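Local coordinates for protein citrate lyase, subunit 1 (Methanosaeta concilii, PDB 6HXI) that probably serves as the ATP-grasp and citrate-binding subunit of ATP citrate lyase, which converts citrate, coenzyme A and ATP to acetyl-CoA and oxaloacetate, at residues 42-45 with 46-50; 123-127 with 128-132; 236-239 with 240-244; 401-404 with 405-409. All coordinates share one frame; numbering follows the deposited sequence.

Interaction 1 (42-45 with 46-50); sequences EGLE and AENPW
The side chain of Glu47 lies back along the preceding turn and overlaps the peptide carbonyl of Gly43. Its CG rests 3.2 Å from Gly43 O. With CG beside the backbone N (chi1 -79°) and the chain extended beyond it, the carboxylate is carried on toward Leu44, where OE1 comes 3.5 Å from Leu44 CA. The same oxygen then skirts the Leu44 methyl CD1, the two side chains crossing at about a right angle, so the contact is one of hydrocarbon against a charged end and not a polar pairing. Residues 42 to 47 belong to the C-terminal part of the short helix 41-47 in the ATP-grasp part of the chain. Gly43 O accepts Glu47 N at 2.9 Å and, weakly, Ala46 N; the latter also reaches back to Glu42 O at 3.2 Å. Asn48 N still closes the final turn on Leu44 O at 2.8 Å, although Asn48 itself has left helical backbone angles. On the outer side, the Ala46 methyl CB sits 3.5 Å from both Glu42 O and Gly43 O, in a region largely exposed, as is Glu47. Leu44 turns to the other flank: its CG stands anti to the backbone N (chi1 -170°), and the side chain packs on Ala33 and Val35 of strand 33-35, with Asn48 also touching Ala33. Beyond the turn's own bonds, Glu45 OE1 weakly accepts from Trp79 NE1, and OE2 forms a long, weak ion pair with Lys52.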
ATOM      1  N   GLU C  42      31.939  12.582  65.824  1.00112.32           N
ATOM      2  CA  GLU C  42      31.207  13.856  65.909  1.00113.37           C
ATOM      3  C   GLU C  42      29.922  13.886  65.070  1.00116.35           C
ATOM      4  O   GLU C  42      28.989  14.617  65.415  1.00116.53           O
ATOM      5  CB  GLU C  42      32.123  15.040  65.550  1.00117.08           C
ATOM      6  CG  GLU C  42      33.286  15.232  66.512  1.00126.47           C
ATOM      7  CD  GLU C  42      34.397  16.127  66.003  1.00144.70           C
ATOM      8  OE1 GLU C  42      34.926  15.856  64.900  1.00135.85           O
ATOM      9  OE2 GLU C  42      34.762  17.082  66.726  1.00137.03           O
ATOM     10  N   GLY C  43      29.893  13.108  63.986  1.00111.57           N
ATOM     11  CA  GLY C  43      28.737  12.988  63.107  1.00111.42           C
ATOM     12  C   GLY C  43      27.638  12.177  63.765  1.00112.87           C
ATOM     13  O   GLY C  43      26.472  12.586  63.760  1.00112.97           O
ATOM     14  N   LEU C  44      28.031  11.030  64.372  1.00106.44           N
ATOM     15  CA  LEU C  44      27.181  10.098  65.122  1.00103.66           C
ATOM     16  C   LEU C  44      26.669  10.776  66.402  1.00105.61           C
ATOM     17  O   LEU C  44      25.558  10.498  66.836  1.00105.07           O
ATOM     18  CB  LEU C  44      28.000   8.841  65.473  1.00102.02           C
ATOM     19  CG  LEU C  44      27.260   7.633  66.050  1.00104.60           C
ATOM     20  CD1 LEU C  44      26.621   6.799  64.949  1.00103.96           C
ATOM     21  CD2 LEU C  44      28.205   6.777  66.856  1.00105.21           C
ATOM     22  N   GLU C  45      27.483  11.665  66.989  1.00101.54           N
ATOM     23  CA  GLU C  45      27.170  12.451  68.183  1.00101.17           C
ATOM     24  C   GLU C  45      26.080  13.491  67.864  1.00105.50           C
ATOM     25  O   GLU C  45      25.253  13.795  68.724  1.00105.47           O
ATOM     26  CB  GLU C  45      28.438  13.158  68.663  1.00103.17           C
ATOM     27  CG  GLU C  45      28.615  13.178  70.164  1.00112.12           C
ATOM     28  CD  GLU C  45      29.896  13.873  70.570  1.00125.09           C
ATOM     29  OE1 GLU C  45      30.966  13.224  70.527  1.00 97.74           O
ATOM     30  OE2 GLU C  45      29.835  15.082  70.894  1.00124.69           O
ATOM     31  N   ALA C  46      26.099  14.037  66.627  1.00102.71           N
ATOM     32  CA  ALA C  46      25.132  15.011  66.107  1.00104.16           C
ATOM     33  C   ALA C  46      23.861  14.290  65.649  1.00105.89           C
ATOM     34  O   ALA C  46      22.784  14.884  65.638  1.00106.32           O
ATOM     35  CB  ALA C  46      25.742  15.780  64.947  1.00106.70           C
ATOM     36  N   GLU C  47      24.002  13.005  65.273  1.00100.28           N
ATOM     37  CA  GLU C  47      22.912  12.119  64.859  1.00 99.17           C
ATOM     38  C   GLU C  47      22.186  11.579  66.107  1.00 99.68           C
ATOM     39  O   GLU C  47      20.968  11.399  66.079  1.00 99.79           O
ATOM     40  CB  GLU C  47      23.462  10.947  64.013  1.00 99.43           C
ATOM     41  CG  GLU C  47      23.773  11.299  62.559  1.00115.82           C
ATOM     42  CD  GLU C  47      24.695  10.373  61.774  1.00143.74           C
ATOM     43  OE1 GLU C  47      25.203   9.381  62.349  1.00139.24           O
ATOM     44  OE2 GLU C  47      24.920  10.654  60.574  1.00141.38           O
ATOM     45  N   ASN C  48      22.939  11.334  67.202  1.00 93.30           N
ATOM     46  CA  ASN C  48      22.413  10.801  68.460  1.00 91.38           C
ATOM     47  C   ASN C  48      22.722  11.724  69.641  1.00 93.72           C
ATOM     48  O   ASN C  48      23.760  11.553  70.290  1.00 92.54           O
ATOM     49  CB  ASN C  48      22.952   9.392  68.731  1.00 88.43           C
ATOM     50  CG  ASN C  48      22.890   8.453  67.568  1.00 94.75           C
ATOM     51  OD1 ASN C  48      23.912   8.138  66.943  1.00 82.85           O
ATOM     52  ND2 ASN C  48      21.688   7.998  67.251  1.00 84.83           N
ATOM     53  N   PRO C  49      21.836  12.707  69.948  1.00 90.39           N
ATOM     54  CA  PRO C  49      22.106  13.601  71.087  1.00 90.59           C
ATOM     55  C   PRO C  49      22.050  12.862  72.424  1.00 92.03           C
ATOM     56  O   PRO C  49      22.850  13.169  73.307  1.00 91.74           O
ATOM     57  CB  PRO C  49      21.016  14.676  70.971  1.00 94.83           C
ATOM     58  CG  PRO C  49      20.404  14.489  69.607  1.00 99.41           C
ATOM     59  CD  PRO C  49      20.556  13.048  69.298  1.00 92.80           C
ATOM     60  N   TRP C  50      21.165  11.837  72.539  1.00 86.64           N
ATOM     61  CA  TRP C  50      20.982  10.984  73.725  1.00 85.17           C
ATOM     62  C   TRP C  50      22.289  10.380  74.288  1.00 84.77           C
ATOM     63  O   TRP C  50      22.348  10.088  75.482  1.00 83.15           O
ATOM     64  CB  TRP C  50      19.944   9.876  73.453  1.00 83.52           C
ATOM     65  CG  TRP C  50      20.334   8.923  72.362  1.00 83.15           C
ATOM     66  CD1 TRP C  50      19.976   8.995  71.048  1.00 86.16           C
ATOM     67  CD2 TRP C  50      21.158   7.751  72.493  1.00 81.37           C
ATOM     68  NE1 TRP C  50      20.517   7.937  70.350  1.00 84.16           N
ATOM     69  CE2 TRP C  50      21.260   7.166  71.209  1.00 84.67           C
ATOM     70  CE3 TRP C  50      21.824   7.137  73.572  1.00 81.93           C
ATOM     71  CZ2 TRP C  50      22.006   6.000  70.971  1.00 82.45           C
ATOM     72  CZ3 TRP C  50      22.565   5.988  73.335  1.00 82.07           C
ATOM     73  CH2 TRP C  50      22.636   5.420  72.052  1.00 81.88           C
TER

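Interaction 2 (123-127 with 128-132); sequences SSDYE and GDNIF
The tip of the beta hairpin formed by strands 118-125 and 128-134 is held by side chains on both faces of the sheet. Ser123 and Asn130 are an antiparallel hydrogen-bonded pair, with Asn130 N 2.7 Å from Ser123 O. Nearer the turn, Asp125 N donates to Gly128 O at 2.8 Å. Asp125 has its CG between the backbone N and carbonyl carbon (chi1 67°), which folds the carboxylate over the turn: OD1 accepts Glu127 N at 3.1 Å, an Asx turn, and Gly128 N more weakly. Asn130 ND2 donates to Asp125 OD2 at 2.9 Å along a nearly straight line (172°). OD2 lies in the amide plane of Asn130, while ND2 approaches from above the carboxylate plane, the two planes being 85° apart. The other end of that amide, OD1, is bonded to His152 of strand 149-154. An alanine at Asp125 takes away the acceptors of Glu127 N and Asn130 ND2, and the turn would probably be freer to shift. On the other face, Ser124 OG donates to Asp129 OD1 at 2.7 Å, from its anti side, and is also bonded to Tyr190; Asp129 OD2 is held by Trp187. Ser124 O meets Tyr207 of the neighbouring alpha subunit. An Asx turn closing a beta hairpin is a recurrent way to hold its tip, here in the antiparallel sheet of the ATP-grasp part.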
ATOM      1  N   SER C 123      13.475 -20.431  65.857  1.00 51.14           N
ATOM      2  CA  SER C 123      14.182 -21.212  64.854  1.00 51.07           C
ATOM      3  C   SER C 123      13.128 -22.000  64.098  1.00 54.15           C
ATOM      4  O   SER C 123      12.024 -22.181  64.607  1.00 54.48           O
ATOM      5  CB  SER C 123      15.119 -22.189  65.556  1.00 56.91           C
ATOM      6  OG  SER C 123      16.259 -22.436  64.757  1.00 70.12           O
ATOM      7  N   SER C 124      13.454 -22.511  62.912  1.00 49.90           N
ATOM      8  CA  SER C 124      12.480 -23.307  62.179  1.00 48.07           C
ATOM      9  C   SER C 124      12.913 -24.748  61.980  1.00 51.62           C
ATOM     10  O   SER C 124      14.110 -25.026  61.923  1.00 51.84           O
ATOM     11  CB  SER C 124      12.174 -22.661  60.843  1.00 49.18           C
ATOM     12  OG  SER C 124      11.617 -21.370  61.009  1.00 57.56           O
ATOM     13  N   ASP C 125      11.932 -25.660  61.884  1.00 48.24           N
ATOM     14  CA  ASP C 125      12.136 -27.084  61.594  1.00 50.09           C
ATOM     15  C   ASP C 125      11.294 -27.446  60.364  1.00 54.53           C
ATOM     16  O   ASP C 125      10.642 -26.554  59.837  1.00 53.08           O
ATOM     17  CB  ASP C 125      11.876 -27.992  62.823  1.00 53.05           C
ATOM     18  CG  ASP C 125      10.449 -28.111  63.360  1.00 60.92           C
ATOM     19  OD1 ASP C 125       9.505 -27.631  62.684  1.00 61.02           O
ATOM     20  OD2 ASP C 125      10.277 -28.692  64.452  1.00 64.56           O
ATOM     21  N   TYR C 126      11.288 -28.715  59.902  1.00 52.58           N
ATOM     22  CA  TYR C 126      10.528 -29.076  58.691  1.00 52.61           C
ATOM     23  C   TYR C 126       8.995 -28.928  58.811  1.00 57.63           C
ATOM     24  O   TYR C 126       8.317 -28.886  57.789  1.00 57.10           O
ATOM     25  CB  TYR C 126      10.880 -30.501  58.192  1.00 54.53           C
ATOM     26  CG  TYR C 126      12.344 -30.751  57.890  1.00 55.56           C
ATOM     27  CD1 TYR C 126      12.981 -30.103  56.831  1.00 56.50           C
ATOM     28  CD2 TYR C 126      13.064 -31.714  58.587  1.00 58.37           C
ATOM     29  CE1 TYR C 126      14.327 -30.335  56.542  1.00 57.72           C
ATOM     30  CE2 TYR C 126      14.406 -31.968  58.297  1.00 60.46           C
ATOM     31  CZ  TYR C 126      15.030 -31.284  57.266  1.00 67.29           C
ATOM     32  OH  TYR C 126      16.343 -31.533  56.969  1.00 73.10           O
ATOM     33  N   GLU C 127       8.454 -28.850  60.035  1.00 55.35           N
ATOM     34  CA  GLU C 127       7.001 -28.795  60.261  1.00 56.26           C
ATOM     35  C   GLU C 127       6.474 -27.398  60.620  1.00 58.78           C
ATOM     36  O   GLU C 127       5.266 -27.154  60.562  1.00 58.64           O
ATOM     37  CB  GLU C 127       6.574 -29.835  61.321  1.00 59.98           C
ATOM     38  CG  GLU C 127       7.014 -31.262  61.018  1.00 74.52           C
ATOM     39  CD  GLU C 127       7.066 -32.239  62.185  1.00112.00           C
ATOM     40  OE1 GLU C 127       7.305 -33.441  61.926  1.00116.98           O
ATOM     41  OE2 GLU C 127       6.929 -31.805  63.354  1.00110.92           O
ATOM     42  N   GLY C 128       7.381 -26.497  60.970  1.00 54.01           N
ATOM     43  CA  GLY C 128       7.051 -25.123  61.311  1.00 51.75           C
ATOM     44  C   GLY C 128       8.169 -24.404  62.023  1.00 53.75           C
ATOM     45  O   GLY C 128       9.344 -24.643  61.745  1.00 53.26           O
ATOM     46  N   ASP C 129       7.797 -23.506  62.940  1.00 49.78           N
ATOM     47  CA  ASP C 129       8.718 -22.697  63.745  1.00 48.97           C
ATOM     48  C   ASP C 129       8.647 -23.113  65.202  1.00 54.76           C
ATOM     49  O   ASP C 129       7.579 -23.489  65.688  1.00 55.84           O
ATOM     50  CB  ASP C 129       8.392 -21.202  63.602  1.00 49.64           C
ATOM     51  CG  ASP C 129       8.155 -20.770  62.160  1.00 62.00           C
ATOM     52  OD1 ASP C 129       8.950 -21.173  61.281  1.00 61.59           O
ATOM     53  OD2 ASP C 129       7.167 -20.041  61.912  1.00 67.35           O
ATOM     54  N   ASN C 130       9.786 -23.074  65.895  1.00 50.80           N
ATOM     55  CA  ASN C 130       9.845 -23.419  67.309  1.00 51.82           C
ATOM     56  C   ASN C 130      10.265 -22.204  68.122  1.00 55.40           C
ATOM     57  O   ASN C 130      11.267 -21.573  67.800  1.00 52.69           O
ATOM     58  CB  ASN C 130      10.792 -24.591  67.547  1.00 52.37           C
ATOM     59  CG  ASN C 130      10.368 -25.854  66.852  1.00 63.92           C
ATOM     60  OD1 ASN C 130       9.278 -26.379  67.084  1.00 52.33           O
ATOM     61  ND2 ASN C 130      11.222 -26.364  65.969  1.00 58.96           N
ATOM     62  N   ILE C 131       9.468 -21.857  69.143  1.00 53.62           N
ATOM     63  CA  ILE C 131       9.742 -20.762  70.076  1.00 53.29           C
ATOM     64  C   ILE C 131      10.290 -21.390  71.362  1.00 58.95           C
ATOM     65  O   ILE C 131       9.694 -22.323  71.887  1.00 61.27           O
ATOM     66  CB  ILE C 131       8.482 -19.879  70.339  1.00 55.66           C
ATOM     67  CG1 ILE C 131       7.880 -19.352  68.998  1.00 53.79           C
ATOM     68  CG2 ILE C 131       8.802 -18.725  71.330  1.00 55.74           C
ATOM     69  CD1 ILE C 131       6.505 -18.741  69.088  1.00 54.64           C
ATOM     70  N   PHE C 132      11.427 -20.900  71.842  1.00 55.91           N
ATOM     71  CA  PHE C 132      12.084 -21.388  73.059  1.00 57.41           C
ATOM     72  C   PHE C 132      12.047 -20.291  74.106  1.00 63.12           C
ATOM     73  O   PHE C 132      12.308 -19.131  73.779  1.00 62.72           O
ATOM     74  CB  PHE C 132      13.529 -21.842  72.764  1.00 58.85           C
ATOM     75  CG  PHE C 132      13.620 -22.884  71.673  1.00 59.55           C
ATOM     76  CD1 PHE C 132      13.402 -24.227  71.950  1.00 64.79           C
ATOM     77  CD2 PHE C 132      13.889 -22.519  70.361  1.00 60.12           C
ATOM     78  CE1 PHE C 132      13.456 -25.190  70.932  1.00 65.38           C
ATOM     79  CE2 PHE C 132      13.937 -23.481  69.344  1.00 63.04           C
ATOM     80  CZ  PHE C 132      13.730 -24.810  69.639  1.00 62.49           C
TER

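Interaction 3 (236-239 with 240-244); sequences FPEP and FGRTP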
ATOM      1  N   PHE C 236      24.513  -7.095  54.986  1.00 67.96           N
ATOM      2  CA  PHE C 236      25.055  -8.297  55.621  1.00 66.89           C
ATOM      3  C   PHE C 236      26.557  -8.162  55.924  1.00 72.30           C
ATOM      4  O   PHE C 236      27.343  -7.838  55.031  1.00 71.85           O
ATOM      5  CB  PHE C 236      24.751  -9.579  54.813  1.00 67.36           C
ATOM      6  CG  PHE C 236      23.290  -9.934  54.645  1.00 67.09           C
ATOM      7  CD1 PHE C 236      22.502 -10.248  55.745  1.00 68.78           C
ATOM      8  CD2 PHE C 236      22.722 -10.021  53.382  1.00 67.89           C
ATOM      9  CE1 PHE C 236      21.154 -10.584  55.589  1.00 68.47           C
ATOM     10  CE2 PHE C 236      21.381 -10.376  53.225  1.00 69.89           C
ATOM     11  CZ  PHE C 236      20.603 -10.643  54.334  1.00 67.44           C
ATOM     12  N   PRO C 237      26.969  -8.372  57.187  1.00 70.80           N
ATOM     13  CA  PRO C 237      28.396  -8.247  57.511  1.00 71.78           C
ATOM     14  C   PRO C 237      29.200  -9.498  57.161  1.00 78.52           C
ATOM     15  O   PRO C 237      28.636 -10.586  57.043  1.00 78.12           O
ATOM     16  CB  PRO C 237      28.383  -8.014  59.019  1.00 73.59           C
ATOM     17  CG  PRO C 237      27.171  -8.733  59.507  1.00 77.62           C
ATOM     18  CD  PRO C 237      26.169  -8.728  58.379  1.00 72.65           C
ATOM     19  N   GLU C 238      30.527  -9.348  57.026  1.00 77.91           N
ATOM     20  CA  GLU C 238      31.410 -10.492  56.779  1.00 79.07           C
ATOM     21  C   GLU C 238      31.664 -11.178  58.134  1.00 85.17           C
ATOM     22  O   GLU C 238      31.639 -10.482  59.158  1.00 85.02           O
ATOM     23  CB  GLU C 238      32.749 -10.041  56.147  1.00 81.00           C
ATOM     24  CG  GLU C 238      32.646  -9.566  54.702  1.00 93.35           C
ATOM     25  CD  GLU C 238      32.561 -10.630  53.622  1.00119.28           C
ATOM     26  OE1 GLU C 238      33.502 -10.717  52.800  1.00116.91           O
ATOM     27  OE2 GLU C 238      31.534 -11.346  53.564  1.00115.62           O
ATOM     28  N   PRO C 239      31.919 -12.511  58.202  1.00 83.19           N
ATOM     29  CA  PRO C 239      32.220 -13.124  59.513  1.00 83.91           C
ATOM     30  C   PRO C 239      33.519 -12.573  60.113  1.00 90.44           C
ATOM     31  O   PRO C 239      34.344 -12.027  59.371  1.00 90.12           O
ATOM     32  CB  PRO C 239      32.330 -14.616  59.199  1.00 85.91           C
ATOM     33  CG  PRO C 239      32.638 -14.678  57.765  1.00 90.02           C
ATOM     34  CD  PRO C 239      31.986 -13.510  57.115  1.00 84.92           C
ATOM     35  N   PHE C 240      33.679 -12.674  61.451  1.00 88.66           N
ATOM     36  CA  PHE C 240      34.859 -12.173  62.161  1.00 89.54           C
ATOM     37  C   PHE C 240      36.163 -12.721  61.571  1.00 94.38           C
ATOM     38  O   PHE C 240      36.256 -13.913  61.263  1.00 94.15           O
ATOM     39  CB  PHE C 240      34.765 -12.449  63.674  1.00 91.58           C
ATOM     40  CG  PHE C 240      36.011 -12.121  64.470  1.00 94.15           C
ATOM     41  CD1 PHE C 240      36.384 -10.800  64.696  1.00 97.58           C
ATOM     42  CD2 PHE C 240      36.808 -13.134  64.996  1.00 97.04           C
ATOM     43  CE1 PHE C 240      37.533 -10.497  65.436  1.00 99.37           C
ATOM     44  CE2 PHE C 240      37.962 -12.829  65.727  1.00100.71           C
ATOM     45  CZ  PHE C 240      38.314 -11.514  65.943  1.00 98.96           C
ATOM     46  N   GLY C 241      37.130 -11.828  61.391  1.00 91.24           N
ATOM     47  CA  GLY C 241      38.429 -12.166  60.830  1.00 91.85           C
ATOM     48  C   GLY C 241      38.577 -11.784  59.368  1.00 95.43           C
ATOM     49  O   GLY C 241      39.552 -11.111  59.008  1.00 96.03           O
ATOM     50  N   ARG C 242      37.620 -12.201  58.497  1.00 89.87           N
ATOM     51  CA  ARG C 242      37.740 -11.867  57.077  1.00 88.26           C
ATOM     52  C   ARG C 242      37.183 -10.472  56.761  1.00 91.95           C
ATOM     53  O   ARG C 242      36.253  -9.975  57.409  1.00 91.07           O
ATOM     54  CB  ARG C 242      37.192 -12.961  56.146  1.00 84.80           C
ATOM     55  CG  ARG C 242      35.696 -12.961  55.887  1.00 88.48           C
ATOM     56  CD  ARG C 242      35.213 -14.303  55.354  1.00 89.68           C
ATOM     57  NE  ARG C 242      35.811 -14.696  54.073  1.00 92.92           N
ATOM     58  CZ  ARG C 242      35.409 -14.265  52.880  1.00100.24           C
ATOM     59  NH1 ARG C 242      34.421 -13.381  52.783  1.00 76.54           N
ATOM     60  NH2 ARG C 242      36.007 -14.694  51.778  1.00 90.55           N
ATOM     61  N   THR C 243      37.835  -9.835  55.789  1.00 88.83           N
ATOM     62  CA  THR C 243      37.589  -8.494  55.273  1.00 88.14           C
ATOM     63  C   THR C 243      36.747  -8.568  53.987  1.00 90.30           C
ATOM     64  O   THR C 243      36.926  -9.524  53.224  1.00 90.22           O
ATOM     65  CB  THR C 243      38.956  -7.766  55.058  1.00101.48           C
ATOM     66  OG1 THR C 243      38.761  -6.540  54.344  1.00103.46           O
ATOM     67  CG2 THR C 243      39.999  -8.624  54.316  1.00102.29           C
ATOM     68  N   PRO C 244      35.856  -7.575  53.695  1.00 85.04           N
ATOM     69  CA  PRO C 244      35.086  -7.627  52.436  1.00 83.58           C
ATOM     70  C   PRO C 244      35.966  -7.671  51.177  1.00 84.68           C
ATOM     71  O   PRO C 244      37.048  -7.066  51.145  1.00 85.14           O
ATOM     72  CB  PRO C 244      34.230  -6.352  52.484  1.00 84.94           C
ATOM     73  CG  PRO C 244      34.145  -6.005  53.932  1.00 89.53           C
ATOM     74  CD  PRO C 244      35.494  -6.374  54.480  1.00 86.09           C
TER
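The backbone doubles back in a tight reverse turn from Pro239 to Arg242, closed by a weak bond of 3.4 Å from Arg242 N to Pro239 O. Gly241 sits at its corner with a positive phi of 101°, where a CB would be jammed against the carbonyl oxygen of Phe240. The turn brings Glu238 and Arg242 together. Glu238 OE1 forms a salt bridge with Arg242 NH1 at 2.8 Å, meeting the guanidinium at its edge and near its plane, while the carboxylate itself is turned 80° from that plane. Glu238 gets there by bending at chi2 (-79°). Its CG meanwhile packs 3.9 Å from Pro244 CG. Arg242 leaves the backbone with CG squeezed between N and the carbonyl carbon and lays its aliphatic part across the Pro239 ring, CD lying 3.5 Å from Pro239 CG, before bending at chi3. NH2 of the same guanidinium forms a salt bridge with Glu248 and a hydrogen bond to Ile266 O, so the group is held at two terminal nitrogens. An alanine in place of Glu238 removes the carboxylate and CG, which would probably leave Arg242 NH1 without this mate and a gap beside Pro244. The Phe240 ring makes an edge-to-face contact with Phe64 and packs on Val94 and Ile96, and Pro239 touches Ser270 of the alpha subunit. A proline-rich connection pinned by a local salt bridge thus lies between strand 209-220 and helix 246-256, an interdomain linker between the ATP-grasp part and the citrate-binding, succinyl-CoA synthetase-like part.

Interaction 4 (401-404 with 405-409); sequences QVHG and PETHM
His403 ND1 and Thr407 OG1 lie 3.0 Å apart in a hydrogen bond in which the proton may come from either partner, with OG1 at the edge of the ring and in its plane. This bond straddles a type I beta turn, Gly404 to Thr407, which leads out of strand 400-403, an edge strand, within this chain, of the parallel sheet in the citrate-binding part. The other ring nitrogen is fixed too: His403 NE2 donates to Gln401 OE1 at 2.8 Å, again close to the ring plane, so the imidazole is gripped at both nitrogens and its rotation is set. Ile412 and Leu415 of helix 412-417 pack against it. The turn is closed by Thr407 N on Gly404 O at 3.2 Å. Glu406 reinforces it by curling back: CG lies between the backbone N and carbonyl carbon (chi1 72°), the chain bends again at chi2, and OE1 receives Gly404 N at 3.0 Å from above the carboxylate plane. A side chain on Gly404 would collide with Glu406 OE2 and with Pro405 CD. Thr407 O is tied to Arg376 of strand 371-376. Pro405 packs on Tyr382 of helix 382-396, and the Pro405 side chain is about 11 Å from a bound citrate. Besides the hydroxyl, Thr407 presents its methyl to the imidazole, CG2 lying 3.5 Å from His403 ND1.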
ATOM      1  N   GLN C 401      44.471 -29.419  29.451  1.00 69.69           N
ATOM      2  CA  GLN C 401      44.080 -30.836  29.431  1.00 68.64           C
ATOM      3  C   GLN C 401      42.559 -30.908  29.407  1.00 67.48           C
ATOM      4  O   GLN C 401      41.926 -30.493  30.377  1.00 64.19           O
ATOM      5  CB  GLN C 401      44.633 -31.556  30.666  1.00 71.05           C
ATOM      6  CG  GLN C 401      45.832 -32.453  30.389  1.00 90.51           C
ATOM      7  CD  GLN C 401      45.856 -33.601  31.364  1.00114.43           C
ATOM      8  OE1 GLN C 401      44.924 -34.417  31.427  1.00106.93           O
ATOM      9  NE2 GLN C 401      46.919 -33.692  32.150  1.00112.40           N
ATOM     10  N   VAL C 402      41.976 -31.392  28.285  1.00 64.61           N
ATOM     11  CA  VAL C 402      40.516 -31.411  28.055  1.00 63.03           C
ATOM     12  C   VAL C 402      39.908 -32.826  28.111  1.00 66.71           C
ATOM     13  O   VAL C 402      40.347 -33.729  27.389  1.00 67.33           O
ATOM     14  CB  VAL C 402      40.152 -30.664  26.749  1.00 66.56           C
ATOM     15  CG1 VAL C 402      38.652 -30.761  26.434  1.00 64.69           C
ATOM     16  CG2 VAL C 402      40.591 -29.202  26.823  1.00 66.31           C
ATOM     17  N   HIS C 403      38.887 -32.989  28.986  1.00 61.14           N
ATOM     18  CA  HIS C 403      38.186 -34.250  29.260  1.00 60.70           C
ATOM     19  C   HIS C 403      36.685 -34.106  29.146  1.00 62.35           C
ATOM     20  O   HIS C 403      36.150 -33.012  29.296  1.00 62.04           O
ATOM     21  CB  HIS C 403      38.527 -34.771  30.671  1.00 61.80           C
ATOM     22  CG  HIS C 403      39.984 -35.002  30.899  1.00 66.65           C
ATOM     23  ND1 HIS C 403      40.519 -36.271  30.875  1.00 70.17           N
ATOM     24  CD2 HIS C 403      40.973 -34.113  31.139  1.00 69.32           C
ATOM     25  CE1 HIS C 403      41.814 -36.122  31.109  1.00 71.37           C
ATOM     26  NE2 HIS C 403      42.134 -34.839  31.273  1.00 71.42           N
ATOM     27  N   GLY C 404      36.020 -35.229  28.922  1.00 58.10           N
ATOM     28  CA  GLY C 404      34.573 -35.298  28.788  1.00 56.34           C
ATOM     29  C   GLY C 404      33.946 -36.336  29.701  1.00 59.95           C
ATOM     30  O   GLY C 404      34.586 -36.772  30.664  1.00 58.45           O
ATOM     31  N   PRO C 405      32.690 -36.763  29.395  1.00 57.78           N
ATOM     32  CA  PRO C 405      31.998 -37.749  30.254  1.00 58.09           C
ATOM     33  C   PRO C 405      32.659 -39.118  30.397  1.00 63.28           C
ATOM     34  O   PRO C 405      32.271 -39.865  31.289  1.00 65.51           O
ATOM     35  CB  PRO C 405      30.610 -37.869  29.603  1.00 59.41           C
ATOM     36  CG  PRO C 405      30.442 -36.615  28.792  1.00 62.29           C
ATOM     37  CD  PRO C 405      31.822 -36.341  28.274  1.00 58.12           C
ATOM     38  N   GLU C 406      33.636 -39.448  29.530  1.00 59.99           N
ATOM     39  CA  GLU C 406      34.386 -40.718  29.546  1.00 61.56           C
ATOM     40  C   GLU C 406      35.365 -40.800  30.740  1.00 67.11           C
ATOM     41  O   GLU C 406      35.677 -41.894  31.227  1.00 68.09           O
ATOM     42  CB  GLU C 406      35.097 -40.962  28.192  1.00 63.79           C
ATOM     43  CG  GLU C 406      36.303 -40.067  27.893  1.00 76.29           C
ATOM     44  CD  GLU C 406      36.077 -38.585  27.627  1.00 89.07           C
ATOM     45  OE1 GLU C 406      37.041 -37.801  27.797  1.00 67.43           O
ATOM     46  OE2 GLU C 406      34.949 -38.206  27.236  1.00 81.18           O
ATOM     47  N   THR C 407      35.847 -39.632  31.198  1.00 63.80           N
ATOM     48  CA  THR C 407      36.747 -39.474  32.340  1.00 64.02           C
ATOM     49  C   THR C 407      35.855 -39.310  33.563  1.00 68.06           C
ATOM     50  O   THR C 407      34.838 -38.597  33.505  1.00 65.28           O
ATOM     51  CB  THR C 407      37.622 -38.222  32.136  1.00 65.46           C
ATOM     52  OG1 THR C 407      38.325 -38.338  30.905  1.00 68.19           O
ATOM     53  CG2 THR C 407      38.598 -37.988  33.268  1.00 61.79           C
ATOM     54  N   HIS C 408      36.246 -39.962  34.669  1.00 66.65           N
ATOM     55  CA  HIS C 408      35.553 -39.881  35.951  1.00 66.43           C
ATOM     56  C   HIS C 408      35.578 -38.411  36.414  1.00 63.18           C
ATOM     57  O   HIS C 408      36.601 -37.741  36.280  1.00 61.99           O
ATOM     58  CB  HIS C 408      36.204 -40.854  36.956  1.00 70.78           C
ATOM     59  CG  HIS C 408      35.770 -40.681  38.376  1.00 76.10           C
ATOM     60  ND1 HIS C 408      34.430 -40.546  38.716  1.00 78.09           N
ATOM     61  CD2 HIS C 408      36.515 -40.643  39.505  1.00 80.53           C
ATOM     62  CE1 HIS C 408      34.405 -40.404  40.033  1.00 78.50           C
ATOM     63  NE2 HIS C 408      35.635 -40.477  40.556  1.00 80.28           N
ATOM     64  N   MET C 409      34.440 -37.901  36.880  1.00 57.51           N
ATOM     65  CA  MET C 409      34.255 -36.485  37.253  1.00 56.63           C
ATOM     66  C   MET C 409      35.456 -35.820  37.944  1.00 63.59           C
ATOM     67  O   MET C 409      35.952 -34.796  37.470  1.00 62.82           O
ATOM     68  CB  MET C 409      32.986 -36.274  38.095  1.00 57.17           C
ATOM     69  CG  MET C 409      32.604 -34.809  38.234  1.00 58.76           C
ATOM     70  SD  MET C 409      31.172 -34.533  39.287  1.00 60.79           S
ATOM     71  CE  MET C 409      31.912 -34.602  40.894  1.00 57.89           C
TER

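How the interactions relate
All four contacts are local and follow in series along the chain; none encloses or crosses another. Interaction 1 ends the helix 41-47 beside strand 33-35, and interaction 2 closes the hairpin 118-125/128-134 of the six-stranded antiparallel sheet, their centres about 40 Å apart, both in the ATP-grasp region. Interaction 3 lies in the loop from strand 209-220 to helix 246-256, about 8 Å from the centre of the chain, and bridges to the second half. There, interaction 4 turns the chain from strand 400-403 toward helix 412-417. Interactions 1 and 4 stand on opposite sides of the centre, about 62 Å apart between centres.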